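Side-chain contacts in putative periplasmic or exported protein (Salmonella enterica subsp. enterica serovar Typhimurium, PDB 4GQZ), which probably binds copper in the bacterial periplasm and contributes to copper resistance: residues A40-T45 and K63-F68; N117-V122 and Q152-E157; H13-K18 and D25-T30; Y38-S41 and E46-L49; K98-D101 and A105-V108. All coordinates share one frame; numbering follows the deposited sequence.

Contact 1 of 5, residues A40-T45 and K63-F68; sequences ASITST and KFYLSF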
loop_
_atom_site.group_PDB
_atom_site.type_symbol
_atom_site.label_atom_id
_atom_site.label_comp_id
_atom_site.label_asym_id
_atom_site.label_seq_id
_atom_site.Cartn_x
_atom_site.Cartn_y
_atom_site.Cartn_z
ATOM N N ALA B 40 7.073 15.336 6.837
ATOM C CA ALA B 40 6.474 14.281 6.037
ATOM C C ALA B 40 6.004 14.867 4.718
ATOM O O ALA B 40 5.229 15.839 4.687
ATOM C CB ALA B 40 5.299 13.656 6.783
ATOM N N SER B 41 6.475 14.282 3.625
ATOM C CA SER B 41 6.003 14.672 2.317
ATOM C C SER B 41 5.700 13.406 1.530
ATOM O O SER B 41 6.184 12.317 1.873
ATOM C CB SER B 41 7.046 15.532 1.610
ATOM O OG SER B 41 8.279 14.855 1.556
ATOM N N ILE B 42 4.911 13.533 0.472
ATOM C CA ILE B 42 4.503 12.350 -0.266
ATOM C C ILE B 42 4.671 12.537 -1.764
ATOM O O ILE B 42 4.366 13.599 -2.300
ATOM C CB ILE B 42 3.054 11.932 0.114
ATOM C CG1 ILE B 42 2.657 10.617 -0.568
ATOM C CG2 ILE B 42 2.052 13.052 -0.153
ATOM C CD1 ILE B 42 1.376 10.015 -0.010
ATOM N N THR B 43 5.206 11.516 -2.423
ATOM C CA THR B 43 5.387 11.530 -3.868
ATOM C C THR B 43 4.482 10.476 -4.454
ATOM O O THR B 43 3.724 9.838 -3.733
ATOM C CB THR B 43 6.829 11.195 -4.272
ATOM O OG1 THR B 43 7.046 9.778 -4.192
ATOM C CG2 THR B 43 7.815 11.900 -3.359
ATOM N N SER B 44 4.559 10.278 -5.762
ATOM C CA SER B 44 3.716 9.290 -6.407
ATOM C C SER B 44 3.983 7.885 -5.863
ATOM O O SER B 44 3.111 7.010 -5.908
ATOM C CB SER B 44 3.967 9.301 -7.908
ATOM O OG SER B 44 5.352 9.154 -8.170
ATOM N N THR B 45 5.189 7.657 -5.355
ATOM C CA THR B 45 5.549 6.300 -4.971
ATOM C C THR B 45 6.051 6.142 -3.546
ATOM O O THR B 45 6.143 5.015 -3.075
ATOM C CB THR B 45 6.583 5.654 -5.945
ATOM O OG1 THR B 45 7.732 6.503 -6.064
ATOM C CG2 THR B 45 5.959 5.446 -7.329
ATOM N N LYS B 63 -2.565 2.348 -4.746
ATOM C CA LYS B 63 -3.287 3.588 -5.004
ATOM C C LYS B 63 -2.389 4.817 -4.946
ATOM O O LYS B 63 -1.484 4.909 -4.106
ATOM C CB LYS B 63 -4.409 3.755 -3.983
ATOM C CG LYS B 63 -5.456 2.658 -4.033
ATOM C CD LYS B 63 -6.253 2.763 -5.317
ATOM C CE LYS B 63 -7.398 1.748 -5.343
ATOM N NZ LYS B 63 -6.905 0.378 -5.013
ATOM N N PHE B 64 -2.667 5.769 -5.830
ATOM C CA PHE B 64 -1.993 7.061 -5.848
ATOM C C PHE B 64 -2.719 8.014 -4.885
ATOM O O PHE B 64 -3.960 8.080 -4.859
ATOM C CB PHE B 64 -2.060 7.582 -7.284
ATOM C CG PHE B 64 -1.332 8.877 -7.523
ATOM C CD1 PHE B 64 -1.891 10.089 -7.152
ATOM C CD2 PHE B 64 -0.117 8.880 -8.188
ATOM C CE1 PHE B 64 -1.237 11.277 -7.410
ATOM C CE2 PHE B 64 0.533 10.061 -8.460
ATOM C CZ PHE B 64 -0.018 11.256 -8.066
ATOM N N TYR B 65 -1.956 8.752 -4.088
ATOM C CA TYR B 65 -2.537 9.749 -3.197
ATOM C C TYR B 65 -2.430 11.140 -3.782
ATOM O O TYR B 65 -1.330 11.663 -3.984
ATOM C CB TYR B 65 -1.821 9.743 -1.859
ATOM C CG TYR B 65 -2.497 10.543 -0.753
ATOM C CD1 TYR B 65 -3.673 10.097 -0.174
ATOM C CD2 TYR B 65 -1.914 11.702 -0.241
ATOM C CE1 TYR B 65 -4.276 10.792 0.869
ATOM C CE2 TYR B 65 -2.513 12.410 0.811
ATOM C CZ TYR B 65 -3.696 11.936 1.353
ATOM O OH TYR B 65 -4.318 12.604 2.381
ATOM N N LEU B 66 -3.582 11.741 -4.036
ATOM C CA LEU B 66 -3.636 13.133 -4.428
ATOM C C LEU B 66 -4.224 13.973 -3.291
ATOM O O LEU B 66 -5.334 13.705 -2.813
ATOM C CB LEU B 66 -4.493 13.254 -5.680
ATOM C CG LEU B 66 -4.703 14.673 -6.198
ATOM C CD1 LEU B 66 -3.373 15.309 -6.618
ATOM C CD2 LEU B 66 -5.717 14.639 -7.341
ATOM N N SER B 67 -3.499 15.002 -2.857
ATOM C CA SER B 67 -4.037 15.894 -1.819
ATOM C C SER B 67 -4.235 17.286 -2.411
ATOM O O SER B 67 -3.319 17.853 -3.000
ATOM C CB SER B 67 -3.121 15.909 -0.576
ATOM O OG SER B 67 -3.754 16.522 0.549
ATOM N N PHE B 68 -5.442 17.830 -2.297
ATOM C CA PHE B 68 -5.712 19.117 -2.915
ATOM C C PHE B 68 -6.328 20.116 -1.939
ATOM O O PHE B 68 -6.962 19.734 -0.942
ATOM C CB PHE B 68 -6.619 18.913 -4.141
ATOM C CG PHE B 68 -7.913 18.224 -3.829
ATOM C CD1 PHE B 68 -7.998 16.841 -3.840
ATOM C CD2 PHE B 68 -9.057 18.963 -3.555
ATOM C CE1 PHE B 68 -9.198 16.197 -3.563
ATOM C CE2 PHE B 68 -10.257 18.332 -3.278
ATOM C CZ PHE B 68 -10.324 16.937 -3.281
HETATM O O HOH W 1 0.835 9.416 -4.173
#
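F64 brings CE2, and more distantly CD2, to S44, whose CB lies 3.6 Å from F64 CE2, obliquely to the ring. The ring gets there because its CG is anti to the backbone N (chi1 -176°), which carries it off the strand toward the turn at T43-T45; S44 OG itself bonds to D149 O. On one face of that ring sits a water, 3.9 Å above the plane and over its centre. This water donates to T43 O at 3.0 Å, beside an ST turn in which T43 OG1 accepts from T45 N at 3.0 Å. Next along strand 63-68, the Y65 backbone N donates to the same water at 2.9 Å, so one water links the two backbones. The Y65 side chain meets I42 at about a right angle: I42 CD1 is 3.7 Å from Y65 CB and equally close to Y65 CD2, while I42 CG2 only grazes Y65 CD2. Further out, Y65 OH and S67 OG bond to D28 OD2. V24 of helix 20-28 packs on both I42 and Y65, and strand 120-125 pairs antiparallel with strand 63-68, through F64 and L124 among others.

Contact 2 of 5, residues N117-V122 and Q152-E157; sequences NGFIGV and QTCLTE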
loop_
_atom_site.group_PDB
_atom_site.type_symbol
_atom_site.label_atom_id
_atom_site.label_comp_id
_atom_site.label_asym_id
_atom_site.label_seq_id
_atom_site.Cartn_x
_atom_site.Cartn_y
_atom_site.Cartn_z
ATOM N N ASN B 117 -5.472 21.234 7.986
ATOM C CA ASN B 117 -4.477 21.845 7.115
ATOM C C ASN B 117 -5.052 22.393 5.802
ATOM O O ASN B 117 -4.302 22.831 4.934
ATOM C CB ASN B 117 -3.307 20.884 6.848
ATOM C CG ASN B 117 -3.697 19.688 5.961
ATOM O OD1 ASN B 117 -4.865 19.490 5.649
ATOM N ND2 ASN B 117 -2.707 18.889 5.566
ATOM N N GLY B 118 -6.374 22.354 5.658
ATOM C CA GLY B 118 -7.023 22.882 4.465
ATOM C C GLY B 118 -7.016 21.971 3.247
ATOM O O GLY B 118 -7.490 22.360 2.163
ATOM N N PHE B 119 -6.491 20.754 3.409
ATOM C CA PHE B 119 -6.446 19.817 2.281
ATOM C C PHE B 119 -7.525 18.740 2.363
ATOM O O PHE B 119 -8.131 18.516 3.420
ATOM C CB PHE B 119 -5.066 19.157 2.189
ATOM C CG PHE B 119 -4.006 20.038 1.594
ATOM C CD1 PHE B 119 -3.375 21.025 2.368
ATOM C CD2 PHE B 119 -3.621 19.877 0.266
ATOM C CE1 PHE B 119 -2.383 21.846 1.825
ATOM C CE2 PHE B 119 -2.626 20.690 -0.292
ATOM C CZ PHE B 119 -2.004 21.684 0.495
ATOM N N ILE B 120 -7.768 18.098 1.222
ATOM C CA ILE B 120 -8.506 16.842 1.156
ATOM C C ILE B 120 -7.650 15.843 0.391
ATOM O O ILE B 120 -7.090 16.185 -0.651
ATOM C CB ILE B 120 -9.822 17.005 0.388
ATOM C CG1 ILE B 120 -10.708 18.054 1.077
ATOM C CG2 ILE B 120 -10.534 15.661 0.284
ATOM C CD1 ILE B 120 -11.799 18.610 0.211
ATOM N N GLY B 121 -7.548 14.611 0.884
ATOM C CA GLY B 121 -6.806 13.588 0.167
ATOM C C GLY B 121 -7.711 12.520 -0.437
ATOM O O GLY B 121 -8.679 12.096 0.194
ATOM N N VAL B 122 -7.432 12.111 -1.675
ATOM C CA VAL B 122 -8.137 10.965 -2.249
ATOM C C VAL B 122 -7.169 9.893 -2.719
ATOM O O VAL B 122 -6.053 10.190 -3.144
ATOM C CB VAL B 122 -9.050 11.360 -3.423
ATOM C CG1 VAL B 122 -10.203 12.216 -2.925
ATOM C CG2 VAL B 122 -8.255 12.107 -4.497
ATOM N N GLN B 152 2.191 14.943 -9.962
ATOM C CA GLN B 152 2.277 15.609 -8.657
ATOM C C GLN B 152 1.250 15.051 -7.686
ATOM O O GLN B 152 0.202 14.564 -8.101
ATOM C CB GLN B 152 2.062 17.117 -8.809
ATOM C CG GLN B 152 0.628 17.485 -9.140
ATOM C CD GLN B 152 0.487 18.876 -9.734
ATOM O OE1 GLN B 152 0.125 19.022 -10.899
ATOM N NE2 GLN B 152 0.760 19.900 -8.933
ATOM N N THR B 153 1.554 15.129 -6.392
ATOM C CA THR B 153 0.636 14.648 -5.370
ATOM C C THR B 153 -0.085 15.820 -4.715
ATOM O O THR B 153 -0.946 15.638 -3.841
ATOM C CB THR B 153 1.385 13.818 -4.317
ATOM O OG1 THR B 153 2.394 14.625 -3.672
ATOM C CG2 THR B 153 2.037 12.630 -4.996
ATOM N N CYS B 154 0.256 17.029 -5.150
ATOM C CA CYS B 154 -0.329 18.217 -4.566
ATOM C C CYS B 154 -0.989 19.060 -5.650
ATOM O O CYS B 154 -0.363 19.386 -6.660
ATOM C CB CYS B 154 0.753 19.027 -3.849
ATOM S SG CYS B 154 0.099 20.313 -2.800
ATOM N N LEU B 155 -2.255 19.403 -5.440
ATOM C CA LEU B 155 -3.008 20.224 -6.393
ATOM C C LEU B 155 -3.566 21.440 -5.653
ATOM O O LEU B 155 -4.461 21.302 -4.806
ATOM C CB LEU B 155 -4.144 19.401 -7.012
ATOM C CG LEU B 155 -5.110 20.166 -7.918
ATOM C CD1 LEU B 155 -4.362 20.862 -9.046
ATOM C CD2 LEU B 155 -6.174 19.242 -8.475
ATOM N N THR B 156 -3.037 22.631 -5.943
ATOM C CA THR B 156 -3.508 23.843 -5.271
ATOM C C THR B 156 -4.191 24.805 -6.241
ATOM O O THR B 156 -4.746 25.820 -5.822
ATOM C CB THR B 156 -2.362 24.585 -4.550
ATOM O OG1 THR B 156 -1.275 24.773 -5.462
ATOM C CG2 THR B 156 -1.850 23.775 -3.348
ATOM N N GLU B 157 -4.157 24.474 -7.530
ATOM C CA GLU B 157 -4.735 25.336 -8.567
ATOM C C GLU B 157 -6.243 25.140 -8.684
ATOM O O GLU B 157 -6.745 24.739 -9.731
ATOM C CB GLU B 157 -4.073 25.067 -9.930
ATOM C CG GLU B 157 -2.598 25.505 -10.013
ATOM C CD GLU B 157 -1.884 25.013 -11.284
ATOM O OE1 GLU B 157 -0.652 25.224 -11.386
ATOM O OE2 GLU B 157 -2.540 24.424 -12.180
#
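A disulfide sulfur resting beside an aromatic ring is the distinctive feature here: C154 SG, bonded to C78, lies 3.7 Å from F119 CE2 and 4.1 Å from F119 CZ. This is a Cys sulfur-aromatic contact between F119, just ahead of strand 120-125, and C154 of strand 154-155; these are the outer strands of a three-stranded mixed sheet, flanking strand 63-68 and not paired with each other. The wide separation of the backbones, 9.0 Å between F119 CA and T156 CA, fits that topology, since the side chains alone span the gap. The sulfur stands 73° off the ring normal, an oblique approach near the CE2-CZ bond. With chi1 near -167°, C154 swings SG away from its N and toward the ring while leaving it joined to C78. T156 adds a looser touch with its methyl CG2 at 4.4 Å from F119 CZ; its hydroxyl is engaged by H76 O. The ring of H81 also meets that of F119, so the disulfide and two aromatic groups cluster in the buried interior. Before the strand begins, an Asx turn sets the start of the F119 backbone: F119 N donates to N117 OD1 at 3.0 Å, from 50° above the carbonyl plane.

Contact 3 of 5, residues H13-K18 and D25-T30; sequences HGLAGK and DTIDQT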
loop_
_atom_site.group_PDB
_atom_site.type_symbol
_atom_site.label_atom_id
_atom_site.label_comp_id
_atom_site.label_asym_id
_atom_site.label_seq_id
_atom_site.Cartn_x
_atom_site.Cartn_y
_atom_site.Cartn_z
ATOM N N HIS B 13 6.042 7.745 16.850
ATOM C CA HIS B 13 5.161 8.776 16.320
ATOM C C HIS B 13 3.740 8.285 16.110
ATOM O O HIS B 13 2.929 8.978 15.496
ATOM C CB HIS B 13 5.727 9.368 15.029
ATOM C CG HIS B 13 6.893 10.275 15.254
ATOM N ND1 HIS B 13 8.195 9.895 15.008
ATOM C CD2 HIS B 13 6.954 11.539 15.734
ATOM C CE1 HIS B 13 9.006 10.891 15.319
ATOM N NE2 HIS B 13 8.277 11.901 15.758
ATOM N N GLY B 14 3.445 7.089 16.618
ATOM C CA GLY B 14 2.100 6.539 16.552
ATOM C C GLY B 14 1.761 5.775 15.282
ATOM O O GLY B 14 0.595 5.471 15.029
ATOM N N LEU B 15 2.779 5.415 14.507
ATOM C CA LEU B 15 2.563 4.935 13.141
ATOM C C LEU B 15 2.785 3.435 12.911
ATOM O O LEU B 15 2.478 2.921 11.835
ATOM C CB LEU B 15 3.419 5.763 12.175
ATOM C CG LEU B 15 3.282 7.276 12.372
ATOM C CD1 LEU B 15 4.222 8.059 11.454
ATOM C CD2 LEU B 15 1.838 7.726 12.184
ATOM N N ALA B 16 3.297 2.728 13.919
ATOM C CA ALA B 16 3.569 1.291 13.806
ATOM C C ALA B 16 2.306 0.416 13.736
ATOM O O ALA B 16 1.310 0.689 14.407
ATOM C CB ALA B 16 4.475 0.830 14.943
ATOM N N GLY B 17 2.346 -0.624 12.909
ATOM C CA GLY B 17 1.204 -1.516 12.759
ATOM C C GLY B 17 0.151 -1.043 11.765
ATOM O O GLY B 17 -0.667 -1.845 11.300
ATOM N N LYS B 18 0.163 0.251 11.441
ATOM C CA LYS B 18 -0.772 0.810 10.460
ATOM C C LYS B 18 -0.387 0.460 9.024
ATOM O O LYS B 18 0.795 0.325 8.706
ATOM C CB LYS B 18 -0.816 2.339 10.576
ATOM C CG LYS B 18 -1.508 2.905 11.814
ATOM C CD LYS B 18 -1.310 4.422 11.860
ATOM C CE LYS B 18 -1.971 5.063 13.077
ATOM N NZ LYS B 18 -3.452 5.173 12.928
ATOM N N ASP B 25 -3.063 8.975 5.783
ATOM C CA ASP B 25 -4.306 9.580 6.274
ATOM C C ASP B 25 -4.131 10.204 7.663
ATOM O O ASP B 25 -4.614 11.303 7.924
ATOM C CB ASP B 25 -5.433 8.542 6.359
ATOM C CG ASP B 25 -5.886 8.050 5.003
ATOM O OD1 ASP B 25 -5.498 8.660 3.987
ATOM O OD2 ASP B 25 -6.630 7.041 4.958
ATOM N N THR B 26 -3.460 9.492 8.563
ATOM C CA THR B 26 -3.315 9.982 9.935
ATOM C C THR B 26 -2.535 11.288 9.944
ATOM O O THR B 26 -2.911 12.265 10.622
ATOM C CB THR B 26 -2.579 8.954 10.832
ATOM O OG1 THR B 26 -3.304 7.707 10.840
ATOM C CG2 THR B 26 -2.445 9.479 12.246
ATOM N N ILE B 27 -1.450 11.319 9.178
ATOM C CA ILE B 27 -0.587 12.496 9.180
ATOM C C ILE B 27 -1.267 13.681 8.510
ATOM O O ILE B 27 -1.293 14.793 9.059
ATOM C CB ILE B 27 0.761 12.205 8.507
ATOM C CG1 ILE B 27 1.528 11.125 9.277
ATOM C CG2 ILE B 27 1.625 13.454 8.469
ATOM C CD1 ILE B 27 2.897 10.833 8.680
ATOM N N ASP B 28 -1.824 13.462 7.328
ATOM C CA ASP B 28 -2.475 14.553 6.591
ATOM C C ASP B 28 -3.639 15.125 7.380
ATOM O O ASP B 28 -3.913 16.325 7.325
ATOM C CB ASP B 28 -2.968 14.040 5.238
ATOM C CG ASP B 28 -2.981 15.127 4.154
ATOM O OD1 ASP B 28 -2.547 16.285 4.401
ATOM O OD2 ASP B 28 -3.420 14.817 3.031
ATOM N N GLN B 29 -4.323 14.273 8.136
ATOM C CA GLN B 29 -5.541 14.702 8.798
ATOM C C GLN B 29 -5.305 15.134 10.236
ATOM O O GLN B 29 -6.267 15.419 10.947
ATOM C CB GLN B 29 -6.599 13.595 8.747
ATOM C CG GLN B 29 -7.089 13.256 7.338
ATOM C CD GLN B 29 -8.001 12.046 7.323
ATOM O OE1 GLN B 29 -8.713 11.795 8.292
ATOM N NE2 GLN B 29 -7.982 11.285 6.228
ATOM N N THR B 30 -4.044 15.193 10.663
ATOM C CA THR B 30 -3.767 15.538 12.060
ATOM C C THR B 30 -4.299 16.948 12.353
ATOM O O THR B 30 -4.047 17.890 11.597
ATOM C CB THR B 30 -2.272 15.366 12.460
ATOM O OG1 THR B 30 -2.105 15.653 13.858
ATOM C CG2 THR B 30 -1.394 16.310 11.689
#
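L15 reaches across to I27 through one methyl, its CD1 lying 4.1 Å from I27 CD1, with the two side chains meeting at about a right angle. Both residues are buried, and both bend toward each other only at their ends, so the touch is confined to terminal methyls. For I27 the torsions explain the reach: CG1 stands anti to the carbonyl carbon (chi1 -63°) and the chain then extends to project CD1 off the helix. The second contact is polar and lies nearer the surface. K18 runs extended to CE, and the bend at chi4 (-76°) turns NZ to T26 OG1 at 3.3 Å, a weak hydrogen bond. T26 OG1 has a stronger tie, to Q22 O one helical turn earlier, and the ammonium group is therefore a second partner of a hydroxyl already held by its own helix. I23 of the same helix packs on both L15 and K18. The segment 13-18 itself makes a type II beta turn from L15 to K18, with G17 at positive phi (84°). The arrangement is that of a loop between the consecutive helices 5-12 and 20-28, containing a type II turn and packed against the second helix.

Contact 4 of 5, residues Y38-S41 and E46-L49; sequences YSAS and ELKL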
loop_
_atom_site.group_PDB
_atom_site.type_symbol
_atom_site.label_atom_id
_atom_site.label_comp_id
_atom_site.label_asym_id
_atom_site.label_seq_id
_atom_site.Cartn_x
_atom_site.Cartn_y
_atom_site.Cartn_z
ATOM N N TYR B 38 7.711 16.446 13.183
ATOM C CA TYR B 38 8.593 15.773 12.227
ATOM C C TYR B 38 8.141 16.225 10.845
ATOM O O TYR B 38 7.050 16.785 10.706
ATOM C CB TYR B 38 8.458 14.244 12.347
ATOM C CG TYR B 38 7.026 13.793 12.219
ATOM C CD1 TYR B 38 6.174 13.835 13.309
ATOM C CD2 TYR B 38 6.516 13.355 11.001
ATOM C CE1 TYR B 38 4.859 13.465 13.203
ATOM C CE2 TYR B 38 5.198 12.974 10.884
ATOM C CZ TYR B 38 4.372 13.034 11.991
ATOM O OH TYR B 38 3.051 12.662 11.900
ATOM N N SER B 39 8.971 15.997 9.829
ATOM C CA SER B 39 8.583 16.326 8.462
ATOM C C SER B 39 8.042 15.098 7.714
ATOM O O SER B 39 8.484 13.966 7.935
ATOM C CB SER B 39 9.751 16.933 7.694
ATOM O OG SER B 39 10.629 15.925 7.238
ATOM N N ALA B 40 7.073 15.336 6.837
ATOM C CA ALA B 40 6.474 14.281 6.037
ATOM C C ALA B 40 6.004 14.867 4.718
ATOM O O ALA B 40 5.229 15.839 4.687
ATOM C CB ALA B 40 5.299 13.656 6.783
ATOM N N SER B 41 6.475 14.282 3.625
ATOM C CA SER B 41 6.003 14.672 2.317
ATOM C C SER B 41 5.700 13.406 1.530
ATOM O O SER B 41 6.184 12.317 1.873
ATOM C CB SER B 41 7.046 15.532 1.610
ATOM O OG SER B 41 8.279 14.855 1.556
ATOM N N GLU B 46 6.371 7.246 -2.871
ATOM C CA GLU B 46 6.947 7.174 -1.523
ATOM C C GLU B 46 6.349 8.156 -0.522
ATOM O O GLU B 46 5.991 9.287 -0.866
ATOM C CB GLU B 46 8.452 7.469 -1.560
ATOM C CG GLU B 46 9.256 6.742 -2.615
ATOM C CD GLU B 46 10.697 7.223 -2.653
ATOM O OE1 GLU B 46 11.023 8.190 -1.919
ATOM O OE2 GLU B 46 11.499 6.638 -3.412
ATOM N N LEU B 47 6.287 7.735 0.740
ATOM C CA LEU B 47 6.079 8.666 1.837
ATOM C C LEU B 47 7.469 8.908 2.444
ATOM O O LEU B 47 8.155 7.951 2.797
ATOM C CB LEU B 47 5.178 8.009 2.872
ATOM C CG LEU B 47 4.389 8.786 3.923
ATOM C CD1 LEU B 47 4.514 8.103 5.271
ATOM C CD2 LEU B 47 4.713 10.283 3.972
ATOM N N LYS B 48 7.910 10.163 2.530
ATOM C CA LYS B 48 9.232 10.470 3.108
ATOM C C LYS B 48 9.072 11.071 4.488
ATOM O O LYS B 48 8.335 12.041 4.669
ATOM C CB LYS B 48 10.011 11.458 2.240
ATOM C CG LYS B 48 10.213 11.048 0.795
ATOM C CD LYS B 48 10.811 12.237 0.017
ATOM C CE LYS B 48 10.842 11.997 -1.490
ATOM N NZ LYS B 48 11.071 13.277 -2.236
ATOM N N LEU B 49 9.784 10.516 5.463
ATOM C CA LEU B 49 9.645 10.978 6.838
ATOM C C LEU B 49 11.003 11.356 7.388
ATOM O O LEU B 49 12.009 10.726 7.060
ATOM C CB LEU B 49 9.045 9.888 7.724
ATOM C CG LEU B 49 7.669 9.330 7.366
ATOM C CD1 LEU B 49 7.391 8.027 8.151
ATOM C CD2 LEU B 49 6.608 10.364 7.631
HETATM O O HOH W 2 10.392 14.295 5.010
#
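L49 packs on A40 as the non-hydrogen-bonded pair of an antiparallel beta hairpin, formed by strands 39-42 and 46-50 with axes at 165°. From the backbone outward, L49 CB lies 4.1 Å from S39 O; CG, anti to the carbonyl carbon (chi1 -59°), directs the branch toward the partner strand; and CD2 at the tip meets A40 CB at 3.6 Å and approaches Y38 CE2 more loosely. L47 CD2 lies 3.3 Å from S41 O and more loosely near A40 CB, while I27 of helix 20-28 covers A40 and L49. The next pair, S41 with K48, is hydrogen-bonded and faces the other way, S41 OG lying beside K48 CB and CD. Its two backbone bonds are S41 N to K48 O at 3.1 Å and the straighter K48 N to S41 O at 2.8 Å, with 170° at the hydrogen. On the exposed margin a water hydrogen-bonded to S39 OG (2.8 Å) donates a weak bond to K48 O, an oxygen that A40 CA approaches to 3.2 Å.

Contact 5 of 5, residues K98-D101 and A105-V108; sequences KVTD and AVIV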
loop_
_atom_site.group_PDB
_atom_site.type_symbol
_atom_site.label_atom_id
_atom_site.label_comp_id
_atom_site.label_asym_id
_atom_site.label_seq_id
_atom_site.Cartn_x
_atom_site.Cartn_y
_atom_site.Cartn_z
ATOM N N LYS B 98 -15.744 15.408 -6.951
ATOM C CA LYS B 98 -15.971 14.425 -8.008
ATOM C C LYS B 98 -14.714 14.179 -8.816
ATOM O O LYS B 98 -14.095 15.120 -9.309
ATOM C CB LYS B 98 -17.096 14.858 -8.957
ATOM C CG LYS B 98 -17.403 13.796 -10.016
ATOM C CD LYS B 98 -18.676 14.102 -10.819
ATOM C CE LYS B 98 -18.522 15.341 -11.672
ATOM N NZ LYS B 98 -19.810 15.680 -12.335
ATOM N N VAL B 99 -14.330 12.915 -8.953
ATOM C CA VAL B 99 -13.220 12.577 -9.828
ATOM C C VAL B 99 -13.713 11.648 -10.922
ATOM O O VAL B 99 -14.325 10.614 -10.632
ATOM C CB VAL B 99 -12.077 11.902 -9.071
ATOM C CG1 VAL B 99 -11.034 11.364 -10.060
ATOM C CG2 VAL B 99 -11.441 12.886 -8.112
ATOM N N THR B 100 -13.453 12.026 -12.171
ATOM C CA THR B 100 -13.908 11.264 -13.325
ATOM C C THR B 100 -12.716 10.944 -14.221
ATOM O O THR B 100 -11.870 11.803 -14.442
ATOM C CB THR B 100 -14.986 12.055 -14.134
ATOM O OG1 THR B 100 -14.456 13.320 -14.554
ATOM C CG2 THR B 100 -16.205 12.320 -13.283
ATOM N N ASP B 101 -12.634 9.723 -14.746
ATOM C CA ASP B 101 -11.477 9.370 -15.580
ATOM C C ASP B 101 -11.678 9.739 -17.058
ATOM O O ASP B 101 -12.732 10.259 -17.429
ATOM C CB ASP B 101 -11.042 7.907 -15.386
ATOM C CG ASP B 101 -12.033 6.881 -15.958
ATOM O OD1 ASP B 101 -12.927 7.239 -16.753
ATOM O OD2 ASP B 101 -11.892 5.681 -15.609
ATOM N N ALA B 105 -15.725 7.321 -16.444
ATOM C CA ALA B 105 -16.068 6.606 -15.220
ATOM C C ALA B 105 -15.919 7.521 -14.020
ATOM O O ALA B 105 -14.908 8.214 -13.893
ATOM C CB ALA B 105 -15.187 5.380 -15.056
ATOM N N VAL B 106 -16.922 7.535 -13.144
ATOM C CA VAL B 106 -16.814 8.289 -11.891
ATOM C C VAL B 106 -16.049 7.475 -10.854
ATOM O O VAL B 106 -16.477 6.389 -10.470
ATOM C CB VAL B 106 -18.205 8.682 -11.349
ATOM C CG1 VAL B 106 -18.093 9.305 -9.953
ATOM C CG2 VAL B 106 -18.867 9.641 -12.296
ATOM N N ILE B 107 -14.900 7.990 -10.417
ATOM C CA ILE B 107 -14.055 7.275 -9.470
ATOM C C ILE B 107 -14.394 7.725 -8.060
ATOM O O ILE B 107 -14.404 6.939 -7.108
ATOM C CB ILE B 107 -12.553 7.572 -9.702
ATOM C CG1 ILE B 107 -12.154 7.332 -11.161
ATOM C CG2 ILE B 107 -11.703 6.733 -8.770
ATOM C CD1 ILE B 107 -12.482 5.933 -11.678
ATOM N N VAL B 108 -14.637 9.019 -7.931
ATOM C CA VAL B 108 -14.979 9.597 -6.645
ATOM C C VAL B 108 -16.159 10.523 -6.829
ATOM O O VAL B 108 -16.183 11.330 -7.749
ATOM C CB VAL B 108 -13.797 10.397 -6.039
ATOM C CG1 VAL B 108 -14.189 10.976 -4.689
ATOM C CG2 VAL B 108 -12.583 9.518 -5.879
#
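V99 faces two residues of the partner strand, I107 and V108, which makes this a classic beta bulge in the hairpin of strands 94-101 and 106-109. The tight part centres on V99. Its carbonyl oxygen accepts from I107 N at 2.7 Å and from V108 N at 3.2 Å, the latter in the carbonyl plane and on a lone pair, the former tilted 18° from it. V99 N returns a bond to V108 O. On the buried face V99 CB meets V108 CB at 3.8 Å, and I107 CB approaches V99 CG1; L124 of strand 120-125 touches all three residues. The face of T100 and V106 is more exposed: the two touch there through their CG2 methyls, 3.9 Å apart. Toward the turn, D101 N bonds to A105 O at 2.9 Å. D101 CG lies between the backbone N and the carbonyl carbon (chi1 70°), placing OD1 2.8 Å from A105 N, which approaches it from 45° out of the carboxylate plane; D101 OD2 lies 3.4 Å from A105 CB. The chemistry is consistent with a bulge that keeps both amides bonded, since V99 O serves I107 N and V108 N, and with a carboxylate closing the turn end.

Overall arrangement
D28, on the helix of contact 3, is the residue linking three of the contacts: its OD2 is 2.5 Å from Y65 OH of contact 1, and its OD1 is 2.9 Å from N117 ND2 of contact 2. Contacts 1 and 2, with centres about 9 Å apart, share the sheet containing strand 63-68 and join again where I42 O lies 2.6 Å from T153 OG1. Contact 4 shares A40 and S41 with contact 1 and meets contact 3 where H13 CD2 lies 3.4 Å from Y38 CD1. Contact 5 touches none of the others; its nearest atoms come within about 5 Å of contact 2, while its centre is about 28 Å from that of contact 4, on the opposite side of the chain's centre.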